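Local coordinates for lactococcal phage P2 ORF15 (Lactococcus phage p2, PDB 2WZP), which probably serves as the distal tail (Dit) protein, a structural hub of the phage baseplate to which other baseplate proteins are attached, at residues F172-N177 and D211-S216; G241-D246 and E308-S313. All coordinates share one frame; numbering follows the deposited sequence.

Contact 1: residues F172-N177 and D211-S216; sequences FDKIQN and DIDRLS
D173 and L215 join the end of edge strand 165-173 to a 3-10 turn, residues 212-215, in the long excursion before strand 218-220. Their backbone bond, D173 N to L215 O at 2.9 Å, is nearly straight (169°). Water extends the polar seam: one molecule accepts from I175 N and lies within bonding distance of D173 O and I212 O, while a second donates to I175 O and D213 OD2.

Charge pairing comes from K174, whose side chain turns about the CB-CG bond (chi2 75°) and passes S216 before NZ meets the syn lone pair of D213 OD2 at 2.8 Å. OD1 of D213 makes a weak, long ion pair with R217.

Apolar packing is provided by I175 and I212, which cross at about a right angle, CG2 of I175 lying 3.8 Å from CG1 of I212. The amide of N177 slides past I212 in the opposite direction, its OD1 taken up by E209 N. An aromatic side chain of another protein's chain packs on I175 and on I212. S216 OG reaches back to donate to D213 O at 2.7 Å, in the carbonyl plane and on a lone pair.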
loop_
_atom_site.group_PDB
_atom_site.type_symbol
_atom_site.label_atom_id
_atom_site.label_comp_id
_atom_site.label_asym_id
_atom_site.label_seq_id
_atom_site.Cartn_x
_atom_site.Cartn_y
_atom_site.Cartn_z
ATOM N N PHE M 172 -53.412 -32.743 10.047
ATOM C CA PHE M 172 -53.783 -33.967 9.351
ATOM C C PHE M 172 -54.861 -34.643 10.184
ATOM O O PHE M 172 -54.681 -34.796 11.392
ATOM C CB PHE M 172 -52.566 -34.868 9.148
ATOM C CG PHE M 172 -51.348 -34.106 8.701
ATOM C CD1 PHE M 172 -51.243 -33.633 7.397
ATOM C CD2 PHE M 172 -50.290 -33.880 9.579
ATOM C CE1 PHE M 172 -50.118 -32.911 6.990
ATOM C CE2 PHE M 172 -49.152 -33.193 9.164
ATOM C CZ PHE M 172 -49.077 -32.697 7.874
ATOM N N ASP M 173 -56.008 -34.952 9.561
ATOM C CA ASP M 173 -57.152 -35.565 10.228
ATOM C C ASP M 173 -57.529 -36.868 9.549
ATOM O O ASP M 173 -57.741 -36.885 8.342
ATOM C CB ASP M 173 -58.361 -34.621 10.175
ATOM C CG ASP M 173 -58.406 -33.586 11.269
ATOM O OD1 ASP M 173 -58.963 -33.889 12.345
ATOM O OD2 ASP M 173 -57.985 -32.442 11.013
ATOM N N LYS M 174 -57.679 -37.935 10.327
ATOM C CA LYS M 174 -58.086 -39.216 9.791
ATOM C C LYS M 174 -59.628 -39.274 9.740
ATOM O O LYS M 174 -60.300 -39.509 10.748
ATOM C CB LYS M 174 -57.449 -40.382 10.561
ATOM C CG LYS M 174 -57.570 -41.729 9.859
ATOM C CD LYS M 174 -56.632 -41.893 8.672
ATOM C CE LYS M 174 -57.034 -43.180 7.981
ATOM N NZ LYS M 174 -55.964 -43.699 7.078
ATOM N N ILE M 175 -60.167 -38.966 8.552
ATOM C CA ILE M 175 -61.588 -38.925 8.250
ATOM C C ILE M 175 -61.920 -40.167 7.445
ATOM O O ILE M 175 -61.215 -40.510 6.485
ATOM C CB ILE M 175 -61.980 -37.627 7.466
ATOM C CG1 ILE M 175 -61.346 -36.321 8.025
ATOM C CG2 ILE M 175 -63.501 -37.508 7.269
ATOM C CD1 ILE M 175 -61.801 -35.853 9.403
ATOM N N GLN M 176 -62.990 -40.843 7.845
ATOM C CA GLN M 176 -63.470 -42.041 7.171
ATOM C C GLN M 176 -64.727 -41.702 6.423
ATOM O O GLN M 176 -65.568 -40.959 6.915
ATOM C CB GLN M 176 -63.755 -43.161 8.176
ATOM C CG GLN M 176 -62.503 -43.934 8.597
ATOM C CD GLN M 176 -62.586 -45.375 8.175
ATOM O OE1 GLN M 176 -63.416 -46.153 8.678
ATOM N NE2 GLN M 176 -61.744 -45.760 7.221
ATOM N N ASN M 177 -64.849 -42.243 5.225
ATOM C CA ASN M 177 -66.018 -42.098 4.373
ATOM C C ASN M 177 -67.196 -42.826 5.014
ATOM O O ASN M 177 -67.004 -43.774 5.766
ATOM C CB ASN M 177 -65.712 -42.753 3.019
ATOM C CG ASN M 177 -65.034 -41.864 2.019
ATOM O OD1 ASN M 177 -65.080 -40.637 2.096
ATOM N ND2 ASN M 177 -64.417 -42.467 1.034
ATOM N N ASP M 211 -60.595 -40.486 -2.217
ATOM C CA ASP M 211 -59.343 -40.200 -1.520
ATOM C C ASP M 211 -59.568 -39.267 -0.302
ATOM O O ASP M 211 -58.911 -38.234 -0.187
ATOM C CB ASP M 211 -58.284 -39.682 -2.505
ATOM C CG ASP M 211 -56.843 -39.648 -2.020
ATOM O OD1 ASP M 211 -56.501 -40.436 -1.099
ATOM O OD2 ASP M 211 -56.030 -38.899 -2.629
ATOM N N ILE M 212 -60.504 -39.648 0.624
ATOM C CA ILE M 212 -60.792 -38.885 1.856
ATOM C C ILE M 212 -59.511 -38.834 2.733
ATOM O O ILE M 212 -59.275 -37.904 3.519
ATOM C CB ILE M 212 -62.015 -39.481 2.605
ATOM C CG1 ILE M 212 -62.538 -38.574 3.735
ATOM C CG2 ILE M 212 -61.763 -40.904 3.117
ATOM C CD1 ILE M 212 -63.240 -37.326 3.317
ATOM N N ASP M 213 -58.673 -39.829 2.512
ATOM C CA ASP M 213 -57.418 -40.072 3.159
ATOM C C ASP M 213 -56.437 -38.957 2.942
ATOM O O ASP M 213 -55.641 -38.674 3.830
ATOM C CB ASP M 213 -56.857 -41.376 2.642
ATOM C CG ASP M 213 -56.112 -42.112 3.694
ATOM O OD1 ASP M 213 -54.868 -42.282 3.530
ATOM O OD2 ASP M 213 -56.748 -42.492 4.707
ATOM N N ARG M 214 -56.536 -38.262 1.819
ATOM C CA ARG M 214 -55.657 -37.129 1.524
ATOM C C ARG M 214 -55.660 -36.072 2.644
ATOM O O ARG M 214 -54.692 -35.340 2.774
ATOM C CB ARG M 214 -56.006 -36.516 0.155
ATOM C CG ARG M 214 -57.031 -35.405 0.208
ATOM C CD ARG M 214 -57.718 -35.156 -1.100
ATOM N NE ARG M 214 -59.146 -35.365 -0.923
ATOM C CZ ARG M 214 -60.038 -34.403 -0.990
ATOM N NH1 ARG M 214 -59.667 -33.171 -1.285
ATOM N NH2 ARG M 214 -61.306 -34.662 -0.781
ATOM N N LEU M 215 -56.734 -36.004 3.445
ATOM C CA LEU M 215 -56.909 -35.038 4.544
ATOM C C LEU M 215 -56.072 -35.383 5.794
ATOM O O LEU M 215 -55.934 -34.562 6.705
ATOM C CB LEU M 215 -58.422 -34.874 4.889
ATOM C CG LEU M 215 -59.381 -34.488 3.745
ATOM C CD1 LEU M 215 -60.800 -34.464 4.232
ATOM C CD2 LEU M 215 -59.071 -33.122 3.182
ATOM N N SER M 216 -55.507 -36.603 5.825
ATOM C CA SER M 216 -54.664 -37.101 6.918
ATOM C C SER M 216 -53.196 -37.150 6.473
ATOM O O SER M 216 -52.350 -37.620 7.219
ATOM C CB SER M 216 -55.112 -38.505 7.313
ATOM O OG SER M 216 -54.792 -39.437 6.291
HETATM O O HOH W 1 -58.507 -38.552 6.216
HETATM O O HOH W 2 -59.449 -42.607 5.678
#

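Contact 2: residues G241-D246 and E308-S313; sequences GVRFLD and ELINLS
G241 and I310 form a hydrogen-bonded pair in the antiparallel ladder between strands 240-246 and 305-310, with G241 N to I310 O at 3.0 Å and I310 N to G241 O at 2.7 Å. V242 and L309 follow as a non-hydrogen-bonded pair, then R243 and E308 bond reciprocally through their main chains. The two strand axes approach to 4.4 Å and run at 144°, antiparallel with marked twist.

The close packing lies at the G241 end. L312 CD1 comes against G241 O and then meets V242 CG1 at 4.0 Å, the two side chains crossing at a slant, with L309 CD2 on the same valine methyl. On the other face, the I310 side chain runs alongside the glycine towards R243; its CD1 sits 3.7 Å from R243 CB, crossing the arginine chain at about a right angle.

The R243-E308 end is more open and polar. With CG set between its backbone N and carbonyl carbon (chi1 72°) and the chain extended from there to NE, R243 lies alongside E308, pointing the same way, and offers NE and NH2 side-on to the single oxygen OE2 of E308, each at 3.2 Å. Both nitrogens come from the same face of the carboxylate, whose plane is turned 56° from the guanidinium, so this is not a flat two-oxygen pairing. L245 CD2 covers the centre of one guanidinium face, and its CD1 reaches across E308. NH1 turns instead to E251, placing R243 between two acidic partners.

These strands are the inner pair of a four-stranded antiparallel sheet, between strands 251-257 and 218-220. F244 packs on W218 and I220, while beyond I310 the chain leaves this sheet and continues as strand 312-322 of the six-stranded one.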
loop_
_atom_site.group_PDB
_atom_site.type_symbol
_atom_site.label_atom_id
_atom_site.label_comp_id
_atom_site.label_asym_id
_atom_site.label_seq_id
_atom_site.Cartn_x
_atom_site.Cartn_y
_atom_site.Cartn_z
ATOM N N GLY M 241 -47.611 -43.511 15.204
ATOM C CA GLY M 241 -46.620 -42.577 14.715
ATOM C C GLY M 241 -46.977 -42.121 13.330
ATOM O O GLY M 241 -48.157 -42.011 13.001
ATOM N N VAL M 242 -45.958 -41.893 12.502
ATOM C CA VAL M 242 -46.072 -41.428 11.118
ATOM C C VAL M 242 -45.071 -42.158 10.222
ATOM O O VAL M 242 -43.996 -42.529 10.686
ATOM C CB VAL M 242 -45.865 -39.883 11.007
ATOM C CG1 VAL M 242 -46.998 -39.116 11.688
ATOM C CG2 VAL M 242 -44.498 -39.444 11.555
ATOM N N ARG M 243 -45.412 -42.336 8.934
ATOM C CA ARG M 243 -44.499 -42.916 7.939
ATOM C C ARG M 243 -44.339 -42.021 6.726
ATOM O O ARG M 243 -45.253 -41.258 6.394
ATOM C CB ARG M 243 -44.861 -44.346 7.545
ATOM C CG ARG M 243 -46.103 -44.500 6.690
ATOM C CD ARG M 243 -46.331 -45.969 6.512
ATOM N NE ARG M 243 -47.298 -46.249 5.463
ATOM C CZ ARG M 243 -47.130 -47.148 4.507
ATOM N NH1 ARG M 243 -46.013 -47.864 4.446
ATOM N NH2 ARG M 243 -48.077 -47.349 3.607
ATOM N N PHE M 244 -43.176 -42.115 6.066
ATOM C CA PHE M 244 -42.845 -41.291 4.918
ATOM C C PHE M 244 -42.638 -42.177 3.737
ATOM O O PHE M 244 -41.921 -43.171 3.825
ATOM C CB PHE M 244 -41.586 -40.447 5.194
ATOM C CG PHE M 244 -41.818 -39.336 6.190
ATOM C CD1 PHE M 244 -42.161 -38.060 5.761
ATOM C CD2 PHE M 244 -41.711 -39.571 7.558
ATOM C CE1 PHE M 244 -42.410 -37.043 6.683
ATOM C CE2 PHE M 244 -41.982 -38.561 8.479
ATOM C CZ PHE M 244 -42.330 -37.302 8.038
ATOM N N LEU M 245 -43.256 -41.799 2.622
ATOM C CA LEU M 245 -43.210 -42.513 1.356
ATOM C C LEU M 245 -42.581 -41.638 0.282
ATOM O O LEU M 245 -42.873 -40.445 0.219
ATOM C CB LEU M 245 -44.642 -42.898 0.920
ATOM C CG LEU M 245 -45.637 -43.453 1.963
ATOM C CD1 LEU M 245 -46.970 -43.623 1.334
ATOM C CD2 LEU M 245 -45.223 -44.826 2.481
ATOM N N ASP M 246 -41.756 -42.234 -0.587
ATOM C CA ASP M 246 -41.118 -41.531 -1.704
ATOM C C ASP M 246 -42.113 -41.295 -2.858
ATOM O O ASP M 246 -43.280 -41.692 -2.757
ATOM C CB ASP M 246 -39.845 -42.269 -2.175
ATOM C CG ASP M 246 -40.037 -43.668 -2.757
ATOM O OD1 ASP M 246 -39.016 -44.365 -2.978
ATOM O OD2 ASP M 246 -41.204 -44.053 -3.032
ATOM N N GLU M 308 -47.932 -40.378 5.836
ATOM C CA GLU M 308 -49.162 -40.990 6.286
ATOM C C GLU M 308 -49.094 -41.134 7.785
ATOM O O GLU M 308 -48.006 -41.207 8.357
ATOM C CB GLU M 308 -49.360 -42.364 5.628
ATOM C CG GLU M 308 -49.652 -42.276 4.132
ATOM C CD GLU M 308 -49.903 -43.605 3.456
ATOM O OE1 GLU M 308 -50.271 -43.602 2.258
ATOM O OE2 GLU M 308 -49.700 -44.654 4.118
ATOM N N LEU M 309 -50.253 -41.131 8.431
ATOM C CA LEU M 309 -50.364 -41.320 9.867
ATOM C C LEU M 309 -50.402 -42.824 10.148
ATOM O O LEU M 309 -50.820 -43.601 9.290
ATOM C CB LEU M 309 -51.654 -40.680 10.395
ATOM C CG LEU M 309 -51.955 -39.221 10.068
ATOM C CD1 LEU M 309 -53.261 -38.777 10.743
ATOM C CD2 LEU M 309 -50.799 -38.297 10.449
ATOM N N ILE M 310 -49.923 -43.242 11.316
ATOM C CA ILE M 310 -49.996 -44.637 11.744
ATOM C C ILE M 310 -50.774 -44.635 13.041
ATOM O O ILE M 310 -50.281 -44.123 14.057
ATOM C CB ILE M 310 -48.643 -45.384 11.863
ATOM C CG1 ILE M 310 -47.946 -45.470 10.485
ATOM C CG2 ILE M 310 -48.873 -46.794 12.494
ATOM C CD1 ILE M 310 -46.627 -45.743 10.533
ATOM N N ASN M 311 -52.019 -45.150 12.980
ATOM C CA ASN M 311 -52.917 -45.274 14.115
ATOM C C ASN M 311 -53.111 -43.951 14.852
ATOM O O ASN M 311 -53.058 -43.905 16.076
ATOM C CB ASN M 311 -52.463 -46.421 15.033
ATOM C CG ASN M 311 -53.354 -46.674 16.189
ATOM O OD1 ASN M 311 -54.562 -46.476 16.109
ATOM N ND2 ASN M 311 -52.767 -47.046 17.312
ATOM N N LEU M 312 -53.358 -42.866 14.094
ATOM C CA LEU M 312 -53.597 -41.549 14.690
ATOM C C LEU M 312 -54.927 -41.043 14.235
ATOM O O LEU M 312 -55.296 -41.228 13.065
ATOM C CB LEU M 312 -52.523 -40.495 14.326
ATOM C CG LEU M 312 -51.042 -40.827 14.544
ATOM C CD1 LEU M 312 -50.176 -39.679 14.074
ATOM C CD2 LEU M 312 -50.746 -41.119 16.020
ATOM N N SER M 313 -55.633 -40.346 15.132
ATOM C CA SER M 313 -56.889 -39.741 14.756
ATOM C C SER M 313 -56.618 -38.373 14.119
ATOM O O SER M 313 -57.351 -37.938 13.243
ATOM C CB SER M 313 -57.802 -39.621 15.965
ATOM O OG SER M 313 -57.191 -38.865 16.995
#

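Both contacts belong to the Dit C-terminal domain and meet where its two sheets adjoin. Contact 2 joins two inner strands of the smaller sheet by a regular backbone ladder; contact 1 lies farther out, where an edge strand of the larger sheet gives way to loop, and relies on one direct main-chain bond, waters and a lysine-aspartate pair. Each has a buried part and a more accessible charged part. They are joined directly: K174 N probably bonds to S313 O, and L309 packs against both F172 and S216. Their surroundings in the assembly differ as well: chains of other proteins touch contact 1, whereas no other protein chain touches contact 2.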